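Type II restriction enzyme MUNI (Mycoplasma, PDB 1D02) recognises the double-stranded DNA sequence 5'-CAATTG-3' as a homodimeric endonuclease and cleaves it after the first C, leaving 5'-phosphate ends. Local coordinates at residues Ala133-Gly138 against Glu144-Trp149; Gly17-Ala20 against Glu24-Leu27. The protein carries 1 engineered substitution. All blocks are in the same frame, centred on the assembly; numbering follows the deposited sequence.

Interaction 1 is a buried contact, its centre about 10 Å from the centre of the chain, where helix 128-138 meets the chain leading into the sheet strand 148-153. Interaction 2 lies near the surface, about 20 Å from that centre and on its opposite side, between helix 12-21 and the loop before helix 27-34. The two centres are about 28 Å apart and share no helix or strand. Both bring a helix against the chain that soon follows it, yet their chemistry differs: in 133-138 with 144-149 an arginine hydrogen-bonds a carbonyl and packs on a proline, whereas 17-20 with 24-27 meet through van der Waals contact of a glutamine amide, whose oxygen bonds outside the pair.

Interaction 1: residues Ala133-Gly138 against Glu144-Trp149; sequences AYRTIG and EILPFW
Ile145 O accepts N-H groups from both terminal nitrogens of Arg135, one of them weakly. The stronger bond comes from Arg135 NH2, which lies 2.9 Å from Ile145 O with an N-H...O angle of 145°; the carbonyl oxygen sits somewhat out of the guanidinium plane. The weak bond joins Arg135 NH1 to Ile145 O at 3.3 Å. NH1 also donates to the backbone oxygens of Ile140 and Asp142, so the guanidinium ties together the turn that leads from the helix towards the strand. The arginine reaches that far because its chain is extended from CG to NE (chi3 -176°).

Pro147 supplies the apolar half. Its CD lies over the centre of one guanidinium face, 4.0 Å above the plane, while its CG touches the arginine stem, 3.8 Å from Arg135 CG. The same corner of the proline ring meets the neighbouring helix residue, with Pro147 CG 3.6 Å from Tyr134 CB. The ring packs against two consecutive helical side chains, and Pro147 O comes to the edge of the Tyr134 ring, near the ring plane. Further along, Phe148 CB approaches Tyr134 CE2 at 3.9 Å; the Phe148 ring leads away, to an edge-to-face meeting with Phe126.

Tyr134 is also edge-to-face with Phe96 of strand 93-101, and Pro147 and Phe148 touch Leu131 one turn back on the helix. The contact lies in the return from helix to strand of a beta-alpha-beta crossover linking 93-101 to the parallel strand 148-153 in the PDDEXK fold, while helix 186-197 closes in beside Ile145 and Trp149.

Interaction 2: residues Gly17-Ala20 against Glu24-Leu27; sequences GLKA and EQNL
Van der Waals contact carries this pairing: the amide nitrogen of Gln25 rests against CA and CB of Lys19 and the branched end of Leu18. Gln25 NE2 lies 3.6 Å from Lys19 CA and 3.7 Å from Lys19 CB, so the nitrogen sits where the lysine leaves the helix. On the neighbouring residue it meets the branch point, with Leu18 CG 4.0 Å from Gln25 NE2, and the CD2 methyl is slightly farther off at 4.2 Å. Leu18 points at the loop, and its side chain passes the glutamine at a slant. The aliphatic chain of Lys19 is extended throughout and runs away from the loop, leaving its base to make the contact. Gln25 spans the distance because its own chain is stretched beyond CG (chi2 -170°), which carries the amide to the helix although the closest CA atoms, those of Lys19 and Gln25, are 7.5 Å apart.

The arrangement is a helix-loop-helix connection: helix 12-21 ends, the chain turns back through Glu24 and Gln25, and helix 27-34 begins, with Asn26 at its N-cap position.

Hydrogen bonding fixes the pieces from outside the pairing. Gln25 OE1 accepts from the backbone nitrogen of Gly186, which probably helps to fix the rotation of the amide and joins this loop to the start of helix 186-197. The Asn29 side chain bonds both Glu24 O and Asn26 N, while Asn26 OD1 caps a backbone nitrogen in the first turn of helix 27-34. Near the end of the preceding helix, Leu18 O pairs with the hydroxyl of Ser21.

Interaction 1: residues Ala133-Gly138 against Glu144-Trp149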
loop_
_atom_site.group_PDB
_atom_site.type_symbol
_atom_site.label_atom_id
_atom_site.label_comp_id
_atom_site.label_asym_id
_atom_site.label_seq_id
_atom_site.Cartn_x
_atom_site.Cartn_y
_atom_site.Cartn_z
ATOM N N ALA D 133 12.331 7.708 -1.984
ATOM C CA ALA D 133 12.720 7.846 -3.387
ATOM C C ALA D 133 11.952 8.994 -4.079
ATOM O O ALA D 133 12.533 9.807 -4.827
ATOM C CB ALA D 133 12.470 6.528 -4.123
ATOM N N TYR D 134 10.644 9.058 -3.830
ATOM C CA TYR D 134 9.806 10.090 -4.438
ATOM C C TYR D 134 10.210 11.488 -3.971
ATOM O O TYR D 134 10.309 12.423 -4.779
ATOM C CB TYR D 134 8.329 9.863 -4.095
ATOM C CG TYR D 134 7.600 8.909 -5.039
ATOM C CD1 TYR D 134 8.173 7.705 -5.443
ATOM C CD2 TYR D 134 6.335 9.233 -5.524
ATOM C CE1 TYR D 134 7.489 6.843 -6.324
ATOM C CE2 TYR D 134 5.650 8.382 -6.388
ATOM C CZ TYR D 134 6.237 7.197 -6.787
ATOM O OH TYR D 134 5.576 6.398 -7.695
ATOM N N ARG D 135 10.443 11.628 -2.672
ATOM C CA ARG D 135 10.838 12.943 -2.155
ATOM C C ARG D 135 12.213 13.371 -2.681
ATOM O O ARG D 135 12.427 14.556 -2.983
ATOM C CB ARG D 135 10.820 12.945 -0.626
ATOM C CG ARG D 135 9.405 12.885 -0.016
ATOM C CD ARG D 135 9.480 13.270 1.456
ATOM N NE ARG D 135 8.216 13.161 2.190
ATOM C CZ ARG D 135 7.247 14.073 2.207
ATOM N NH1 ARG D 135 7.346 15.214 1.501
ATOM N NH2 ARG D 135 6.209 13.891 3.019
ATOM N N THR D 136 13.142 12.423 -2.823
ATOM C CA THR D 136 14.476 12.739 -3.339
ATOM C C THR D 136 14.420 13.171 -4.796
ATOM O O THR D 136 15.009 14.182 -5.196
ATOM C CB THR D 136 15.427 11.513 -3.263
ATOM O OG1 THR D 136 15.666 11.194 -1.896
ATOM C CG2 THR D 136 16.763 11.796 -3.996
ATOM N N ILE D 137 13.677 12.413 -5.595
ATOM C CA ILE D 137 13.613 12.706 -7.014
ATOM C C ILE D 137 12.759 13.925 -7.332
ATOM O O ILE D 137 13.207 14.828 -8.033
ATOM C CB ILE D 137 13.103 11.462 -7.781
ATOM C CG1 ILE D 137 14.135 10.345 -7.640
ATOM C CG2 ILE D 137 12.900 11.796 -9.292
ATOM C CD1 ILE D 137 13.671 8.974 -8.128
ATOM N N GLY D 138 11.558 13.981 -6.770
ATOM C CA GLY D 138 10.660 15.081 -7.069
ATOM C C GLY D 138 10.978 16.396 -6.388
ATOM O O GLY D 138 10.492 17.441 -6.828
ATOM N N GLU D 144 3.931 18.166 5.517
ATOM C CA GLU D 144 2.480 18.123 5.566
ATOM C C GLU D 144 1.790 17.565 4.330
ATOM O O GLU D 144 0.567 17.410 4.312
ATOM C CB GLU D 144 1.911 19.504 5.901
ATOM C CG GLU D 144 1.963 20.521 4.789
ATOM C CD GLU D 144 3.278 21.284 4.704
ATOM O OE1 GLU D 144 3.297 22.284 3.961
ATOM O OE2 GLU D 144 4.281 20.899 5.351
ATOM N N ILE D 145 2.573 17.242 3.310
ATOM C CA ILE D 145 2.007 16.685 2.091
ATOM C C ILE D 145 2.858 15.485 1.687
ATOM O O ILE D 145 4.045 15.449 1.993
ATOM C CB ILE D 145 2.026 17.740 0.948
ATOM C CG1 ILE D 145 1.011 17.354 -0.107
ATOM C CG2 ILE D 145 3.422 17.884 0.333
ATOM C CD1 ILE D 145 -0.404 17.682 0.324
ATOM N N LEU D 146 2.241 14.485 1.053
ATOM C CA LEU D 146 2.987 13.327 0.556
ATOM C C LEU D 146 3.416 13.691 -0.867
ATOM O O LEU D 146 2.772 14.511 -1.522
ATOM C CB LEU D 146 2.112 12.074 0.563
ATOM C CG LEU D 146 1.576 11.762 1.972
ATOM C CD1 LEU D 146 0.814 10.431 1.951
ATOM C CD2 LEU D 146 2.733 11.691 2.980
ATOM N N PRO D 147 4.482 13.064 -1.379
ATOM C CA PRO D 147 5.014 13.341 -2.720
ATOM C C PRO D 147 4.294 12.732 -3.911
ATOM O O PRO D 147 4.812 12.775 -5.022
ATOM C CB PRO D 147 6.449 12.842 -2.616
ATOM C CG PRO D 147 6.290 11.624 -1.707
ATOM C CD PRO D 147 5.344 12.119 -0.641
ATOM N N PHE D 148 3.120 12.153 -3.679
ATOM C CA PHE D 148 2.377 11.526 -4.768
ATOM C C PHE D 148 0.920 11.931 -4.716
ATOM O O PHE D 148 0.445 12.470 -3.709
ATOM C CB PHE D 148 2.488 9.996 -4.668
ATOM C CG PHE D 148 1.922 9.433 -3.383
ATOM C CD1 PHE D 148 0.566 9.121 -3.285
ATOM C CD2 PHE D 148 2.743 9.216 -2.280
ATOM C CE1 PHE D 148 0.032 8.595 -2.101
ATOM C CE2 PHE D 148 2.228 8.692 -1.095
ATOM C CZ PHE D 148 0.874 8.376 -0.990
ATOM N N TRP D 149 0.212 11.668 -5.809
ATOM C CA TRP D 149 -1.205 11.995 -5.893
ATOM C C TRP D 149 -1.896 10.842 -6.597
ATOM O O TRP D 149 -1.564 10.523 -7.738
ATOM C CB TRP D 149 -1.376 13.292 -6.691
ATOM C CG TRP D 149 -2.798 13.759 -6.828
ATOM C CD1 TRP D 149 -3.811 13.589 -5.930
ATOM C CD2 TRP D 149 -3.324 14.560 -7.890
ATOM N NE1 TRP D 149 -4.948 14.243 -6.370
ATOM C CE2 TRP D 149 -4.672 14.846 -7.570
ATOM C CE3 TRP D 149 -2.786 15.073 -9.081
ATOM C CZ2 TRP D 149 -5.500 15.624 -8.397
ATOM C CZ3 TRP D 149 -3.609 15.850 -9.909
ATOM C CH2 TRP D 149 -4.950 16.113 -9.558
#

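Interaction 2: residues Gly17-Ala20 against Glu24-Leu27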
loop_
_atom_site.group_PDB
_atom_site.type_symbol
_atom_site.label_atom_id
_atom_site.label_comp_id
_atom_site.label_asym_id
_atom_site.label_seq_id
_atom_site.Cartn_x
_atom_site.Cartn_y
_atom_site.Cartn_z
ATOM N N GLY D 17 -11.975 25.099 -23.721
ATOM C CA GLY D 17 -12.090 24.764 -25.136
ATOM C C GLY D 17 -12.218 23.249 -25.331
ATOM O O GLY D 17 -13.012 22.783 -26.148
ATOM N N LEU D 18 -11.419 22.482 -24.591
ATOM C CA LEU D 18 -11.484 21.016 -24.672
ATOM C C LEU D 18 -12.876 20.567 -24.260
ATOM O O LEU D 18 -13.506 19.732 -24.935
ATOM C CB LEU D 18 -10.418 20.383 -23.753
ATOM C CG LEU D 18 -10.456 18.862 -23.604
ATOM C CD1 LEU D 18 -10.201 18.170 -24.932
ATOM C CD2 LEU D 18 -9.398 18.432 -22.596
ATOM N N LYS D 19 -13.389 21.118 -23.164
ATOM C CA LYS D 19 -14.719 20.737 -22.711
ATOM C C LYS D 19 -15.751 21.070 -23.794
ATOM O O LYS D 19 -16.599 20.245 -24.147
ATOM C CB LYS D 19 -15.069 21.471 -21.408
ATOM C CG LYS D 19 -16.467 21.149 -20.879
ATOM C CD LYS D 19 -16.808 21.971 -19.633
ATOM C CE LYS D 19 -18.163 21.576 -19.061
ATOM N NZ LYS D 19 -18.548 22.452 -17.915
ATOM N N ALA D 20 -15.650 22.263 -24.361
ATOM C CA ALA D 20 -16.617 22.681 -25.383
ATOM C C ALA D 20 -16.590 21.870 -26.669
ATOM O O ALA D 20 -17.578 21.857 -27.408
ATOM C CB ALA D 20 -16.409 24.163 -25.713
ATOM N N GLU D 24 -14.054 13.293 -25.440
ATOM C CA GLU D 24 -14.062 12.610 -24.148
ATOM C C GLU D 24 -12.830 13.063 -23.365
ATOM O O GLU D 24 -11.711 13.065 -23.889
ATOM C CB GLU D 24 -14.003 11.098 -24.308
ATOM C CG GLU D 24 -13.957 10.396 -22.972
ATOM C CD GLU D 24 -13.655 8.917 -23.081
ATOM O OE1 GLU D 24 -13.074 8.365 -22.116
ATOM O OE2 GLU D 24 -14.002 8.305 -24.118
ATOM N N GLN D 25 -13.049 13.461 -22.118
ATOM C CA GLN D 25 -11.948 13.917 -21.283
ATOM C C GLN D 25 -11.349 12.809 -20.441
ATOM O O GLN D 25 -12.069 11.934 -19.939
ATOM C CB GLN D 25 -12.433 15.014 -20.340
ATOM C CG GLN D 25 -12.892 16.286 -21.020
ATOM C CD GLN D 25 -13.130 17.402 -20.014
ATOM O OE1 GLN D 25 -13.494 17.147 -18.876
ATOM N NE2 GLN D 25 -12.937 18.643 -20.437
ATOM N N ASN D 26 -10.033 12.829 -20.314
ATOM C CA ASN D 26 -9.311 11.876 -19.473
ATOM C C ASN D 26 -8.248 12.740 -18.765
ATOM O O ASN D 26 -8.119 13.935 -19.080
ATOM C CB ASN D 26 -8.686 10.752 -20.292
ATOM C CG ASN D 26 -7.811 11.258 -21.412
ATOM O OD1 ASN D 26 -6.780 11.881 -21.171
ATOM N ND2 ASN D 26 -8.223 10.993 -22.655
ATOM N N LEU D 27 -7.518 12.172 -17.811
ATOM C CA LEU D 27 -6.550 12.987 -17.061
ATOM C C LEU D 27 -5.491 13.637 -17.938
ATOM O O LEU D 27 -5.067 14.781 -17.695
ATOM C CB LEU D 27 -5.866 12.158 -15.961
ATOM C CG LEU D 27 -4.887 12.914 -15.039
ATOM C CD1 LEU D 27 -5.008 12.301 -13.632
ATOM C CD2 LEU D 27 -3.444 12.835 -15.552
#